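Local coordinates for protein SGNH-hydrolase family esterase (Altererythrobacter indicus, PDB 7C2A) that hydrolyses esters as a member of the SGNH-hydrolase family and may act on lysophospholipids, at residues Ile8-Asp13 with Ala42-Ala47; Ala75-Gly80 with Ile111-Met116. All coordinates share one frame; numbering follows the deposited sequence.

Contact 1. Residues Ile8-Asp13 with Ala42-Ala47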
# COMPACT_ATOMS: atom_id res chain seq x y z
N ILE A 8 11.92 6.45 11.78
CA ILE A 8 11.32 6.44 10.45
C ILE A 8 9.85 6.09 10.61
O ILE A 8 9.51 5.13 11.30
CB ILE A 8 12.00 5.42 9.52
CG1 ILE A 8 13.50 5.73 9.39
CG2 ILE A 8 11.31 5.39 8.16
CD1 ILE A 8 14.29 4.68 8.62
N LEU A 9 8.97 6.88 9.98
CA LEU A 9 7.55 6.57 9.96
C LEU A 9 7.21 5.76 8.71
O LEU A 9 7.46 6.22 7.60
CB LEU A 9 6.75 7.87 9.95
CG LEU A 9 5.24 7.69 9.87
CD1 LEU A 9 4.71 7.01 11.12
CD2 LEU A 9 4.52 9.02 9.65
N ALA A 10 6.66 4.57 8.90
CA ALA A 10 6.17 3.74 7.79
C ALA A 10 4.65 3.90 7.74
O ALA A 10 3.93 3.27 8.51
CB ALA A 10 6.60 2.29 7.97
N PHE A 11 4.18 4.77 6.85
CA PHE A 11 2.77 5.17 6.80
C PHE A 11 2.14 4.51 5.59
O PHE A 11 2.39 4.92 4.46
CB PHE A 11 2.70 6.70 6.71
CG PHE A 11 1.32 7.26 6.93
CD1 PHE A 11 0.76 7.31 8.19
CD2 PHE A 11 0.57 7.76 5.86
CE1 PHE A 11 -0.51 7.84 8.41
CE2 PHE A 11 -0.70 8.29 6.06
CZ PHE A 11 -1.25 8.33 7.33
N GLY A 12 1.33 3.48 5.81
CA GLY A 12 0.81 2.72 4.70
C GLY A 12 -0.37 1.85 5.05
O GLY A 12 -1.10 2.12 6.00
N ASP A 13 -0.55 0.81 4.24
CA ASP A 13 -1.73 -0.05 4.32
C ASP A 13 -1.33 -1.47 4.71
O ASP A 13 -0.40 -1.65 5.50
CB ASP A 13 -2.57 0.03 3.03
CG ASP A 13 -1.78 -0.28 1.79
OD1 ASP A 13 -0.81 -1.07 1.88
OD2 ASP A 13 -2.12 0.24 0.70
N ALA A 42 17.77 2.06 13.12
CA ALA A 42 16.49 2.72 12.97
C ALA A 42 15.47 2.14 13.93
O ALA A 42 15.56 0.97 14.34
CB ALA A 42 15.97 2.57 11.54
N ARG A 43 14.51 2.97 14.31
CA ARG A 43 13.28 2.53 14.95
C ARG A 43 12.20 2.90 13.96
O ARG A 43 11.96 4.09 13.72
CB ARG A 43 13.05 3.25 16.27
CG ARG A 43 11.73 2.88 16.91
CD ARG A 43 11.59 3.38 18.34
NE ARG A 43 11.38 4.83 18.47
CZ ARG A 43 10.22 5.45 18.26
NH1 ARG A 43 9.15 4.76 17.86
NH2 ARG A 43 10.12 6.76 18.44
N ILE A 44 11.59 1.91 13.33
CA ILE A 44 10.59 2.17 12.32
C ILE A 44 9.22 2.04 12.95
O ILE A 44 8.83 0.96 13.42
CB ILE A 44 10.75 1.26 11.09
CG1 ILE A 44 12.17 1.42 10.54
CG2 ILE A 44 9.71 1.65 10.04
CD1 ILE A 44 12.40 0.80 9.18
N ILE A 45 8.49 3.15 12.97
CA ILE A 45 7.11 3.19 13.45
C ILE A 45 6.25 2.52 12.40
O ILE A 45 6.14 3.01 11.26
CB ILE A 45 6.65 4.65 13.63
CG1 ILE A 45 7.59 5.46 14.51
CG2 ILE A 45 5.22 4.70 14.15
CD1 ILE A 45 7.53 6.93 14.16
N ASN A 46 5.60 1.43 12.76
CA ASN A 46 4.71 0.76 11.83
C ASN A 46 3.34 1.41 11.94
O ASN A 46 2.54 1.07 12.82
CB ASN A 46 4.65 -0.74 12.07
CG ASN A 46 3.98 -1.46 10.93
OD1 ASN A 46 3.12 -0.88 10.25
ND2 ASN A 46 4.34 -2.71 10.70
N ALA A 47 3.08 2.36 11.05
CA ALA A 47 1.77 2.99 10.92
C ALA A 47 1.03 2.45 9.71
O ALA A 47 0.30 3.18 9.04
CB ALA A 47 1.89 4.51 10.88
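Leu-9 and Ile-45 meet on one face of a parallel strand pair, where CD1 of the leucine lies 3.8 Å from CG2 of the isoleucine, the two side chains crossing at a slant. The same methyl reaches Ala-47 CB, also at 3.8 Å, so one leucine branch spans two residues of the neighbouring strand. In Leu-9 the first torsion (chi1 178°) swings CG onward along the strand, beside the carbonyl carbon, and chi2 (65°) then aims CD1 at Ile-45 and Ala-47. Phe-11 adds its CD1, 4.0 Å from Ala-47 CB, and helix 54-66 covers this face through Val-64, Leu-65 and Ile-61. Underneath, the backbone ladder is firm: Ile-45 N gives a 2.8 Å bond to Ile-8 O, and Ala-10 N a 2.9 Å bond to Ile-45 O. With an alanine in place of Ile-45 the CG2 contact is gone, and Leu-9 CD1 is likely to face a gap and turn more freely.

On the opposite face Ala-10 CB packs on Ile-44 CG2 at 3.8 Å and Ile-8 CD1 on Ala-42 CB at 4.0 Å, with Pro-28, Leu-31 and Leu-35 of helix 27-35 as cover. The pairing slackens at its C-terminal end, where Gly-12 N makes a weak 3.4 Å bond to Ala-47 O, an oxygen that Arg-60 also holds. The more open side is the 42-47 strand, which is outermost in the sheet. Here the carbonyl of Arg-43 takes Ile-8 N, while its side chain stays clear of strand 8-12 and its guanidinium pairs with Asp-70 in a salt bridge. Helices on both faces of a parallel sheet, with 42-47 at its edge beside 6-12, are the three-layer alpha/beta/alpha arrangement of the SGNH hydrolases.

Contact 2. Residues Ala75-Gly80 with Ile111-Met116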
# COMPACT_ATOMS: atom_id res chain seq x y z
N ALA A 75 9.64 9.95 6.45
CA ALA A 75 8.33 9.34 6.34
C ALA A 75 8.26 8.59 5.02
O ALA A 75 8.48 9.18 3.95
CB ALA A 75 7.21 10.39 6.38
N ILE A 76 7.94 7.30 5.09
CA ILE A 76 7.73 6.47 3.91
C ILE A 76 6.22 6.34 3.73
O ILE A 76 5.53 5.85 4.62
CB ILE A 76 8.37 5.09 4.08
CG1 ILE A 76 9.85 5.19 4.48
CG2 ILE A 76 8.18 4.29 2.79
CD1 ILE A 76 10.51 3.85 4.82
N VAL A 77 5.71 6.78 2.58
CA VAL A 77 4.27 6.83 2.34
C VAL A 77 3.92 5.81 1.28
O VAL A 77 4.44 5.87 0.15
CB VAL A 77 3.81 8.24 1.93
CG1 VAL A 77 2.33 8.24 1.59
CG2 VAL A 77 4.11 9.24 3.03
N GLU A 78 3.03 4.88 1.63
CA GLU A 78 2.69 3.73 0.79
C GLU A 78 1.17 3.58 0.81
O GLU A 78 0.62 2.84 1.63
CB GLU A 78 3.39 2.50 1.35
CG GLU A 78 3.09 1.20 0.64
CD GLU A 78 1.94 0.42 1.26
OE1 GLU A 78 1.09 -0.06 0.48
OE2 GLU A 78 1.89 0.26 2.50
N LEU A 79 0.48 4.28 -0.09
CA LEU A 79 -0.98 4.26 -0.10
C LEU A 79 -1.47 4.39 -1.53
O LEU A 79 -0.79 4.97 -2.39
CB LEU A 79 -1.58 5.39 0.73
CG LEU A 79 -1.43 5.26 2.24
CD1 LEU A 79 -1.89 6.54 2.91
CD2 LEU A 79 -2.22 4.09 2.75
N GLY A 80 -2.68 3.89 -1.76
CA GLY A 80 -3.33 3.98 -3.05
C GLY A 80 -3.79 2.64 -3.57
O GLY A 80 -4.72 2.56 -4.39
N ILE A 111 10.41 12.83 2.71
CA ILE A 111 9.42 11.89 2.20
C ILE A 111 10.08 10.92 1.23
O ILE A 111 10.79 11.33 0.31
CB ILE A 111 8.29 12.62 1.46
CG1 ILE A 111 7.58 13.62 2.38
CG2 ILE A 111 7.30 11.62 0.86
CD1 ILE A 111 6.80 14.66 1.62
N LEU A 112 9.78 9.63 1.40
CA LEU A 112 9.99 8.62 0.38
C LEU A 112 8.62 8.06 0.00
O LEU A 112 7.90 7.54 0.86
CB LEU A 112 10.90 7.50 0.90
CG LEU A 112 11.12 6.32 -0.05
CD1 LEU A 112 11.79 6.77 -1.33
CD2 LEU A 112 11.93 5.24 0.64
N LEU A 113 8.27 8.16 -1.27
CA LEU A 113 6.99 7.69 -1.78
C LEU A 113 7.15 6.32 -2.42
O LEU A 113 8.01 6.14 -3.28
CB LEU A 113 6.48 8.69 -2.81
CG LEU A 113 5.02 8.59 -3.27
CD1 LEU A 113 4.05 8.79 -2.12
CD2 LEU A 113 4.75 9.61 -4.37
N MET A 114 6.31 5.37 -2.01
CA MET A 114 6.33 4.01 -2.59
C MET A 114 5.32 3.97 -3.74
O MET A 114 4.11 4.06 -3.48
CB MET A 114 5.97 2.96 -1.53
CG MET A 114 7.01 2.84 -0.43
SD MET A 114 8.68 2.60 -1.10
CE MET A 114 9.48 1.77 0.27
N GLY A 115 5.82 3.88 -4.97
CA GLY A 115 4.95 3.88 -6.16
C GLY A 115 4.08 2.63 -6.25
O GLY A 115 4.60 1.53 -6.08
N MET A 116 2.79 2.83 -6.51
CA MET A 116 1.85 1.69 -6.68
C MET A 116 1.51 1.58 -8.17
O MET A 116 1.55 2.61 -8.86
CB MET A 116 0.57 1.89 -5.86
CG MET A 116 0.82 2.11 -4.37
SD MET A 116 1.83 0.82 -3.57
CE MET A 116 0.78 -0.61 -3.79
O HOH W 1 2.39 5.69 -1.91
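One buried carbonyl, Val-77 O, is gripped by the backbone N of Met-114 across the strand pair at 2.9 Å, in a nearly straight bond (175° at the hydrogen), and by a water at the strands' ends. That water also lies 2.8 Å from Met-114 O and accepts from Leu-79 N, so it bridges the strands just where their direct pairing gives out. Before it, Leu-112 spans two residues of its neighbour, its N donating to Ala-75 O and its O accepting from Val-77 N at 2.9 Å. This is parallel pairing in the middle of the sheet of an SGNH-hydrolase fold; the beta-alpha-beta crossover runs through helices 81-85 and 90-106, and Leu-101 and Leu-104 of the latter pack on Val-77.

On the Val-77 face, Leu-113 crosses with CD1 4.1 Å from Val-77 CB. The other face belongs to Ile-76, whose CG2 touches Met-114 CG at 3.7 Å. With the bend at chi2 (-51°), Met-114 CE comes 3.8 Å from Ile-76 CG2. Glu-78 lays its CB against Met-114 CB at 3.9 Å, then bends at chi2, and its OE2 accepts a hydrogen bond from the backbone N of Asp-13. Past the strands, Met-116 CG rests against Leu-79 O, a carbonyl that Tyr-134 holds through its hydroxyl.

How the contacts relate
Contacts 1 and 2 are neighbouring parallel pairings in one sheet, their centres about 11 Å apart. Strands 6-12 and 74-78 join them: Leu-9 O and Ile-76 N stand 2.8 Å apart, a probable hydrogen bond. Both are mainly buried, but contact 2 lies deeper, its centre about 8 Å from the chain centre against about 13 Å for contact 1, which includes the outermost strand. The chemistry follows that place. Contact 1 is aliphatic with an aromatic ring, and the arginine at its open side turns to a partner outside the contact, whereas contact 2 brings in methionines and a water that bonds to both strands. At their C-terminal ends they converge again, Gly-12 packing on Glu-78 and on Leu-79 CD2.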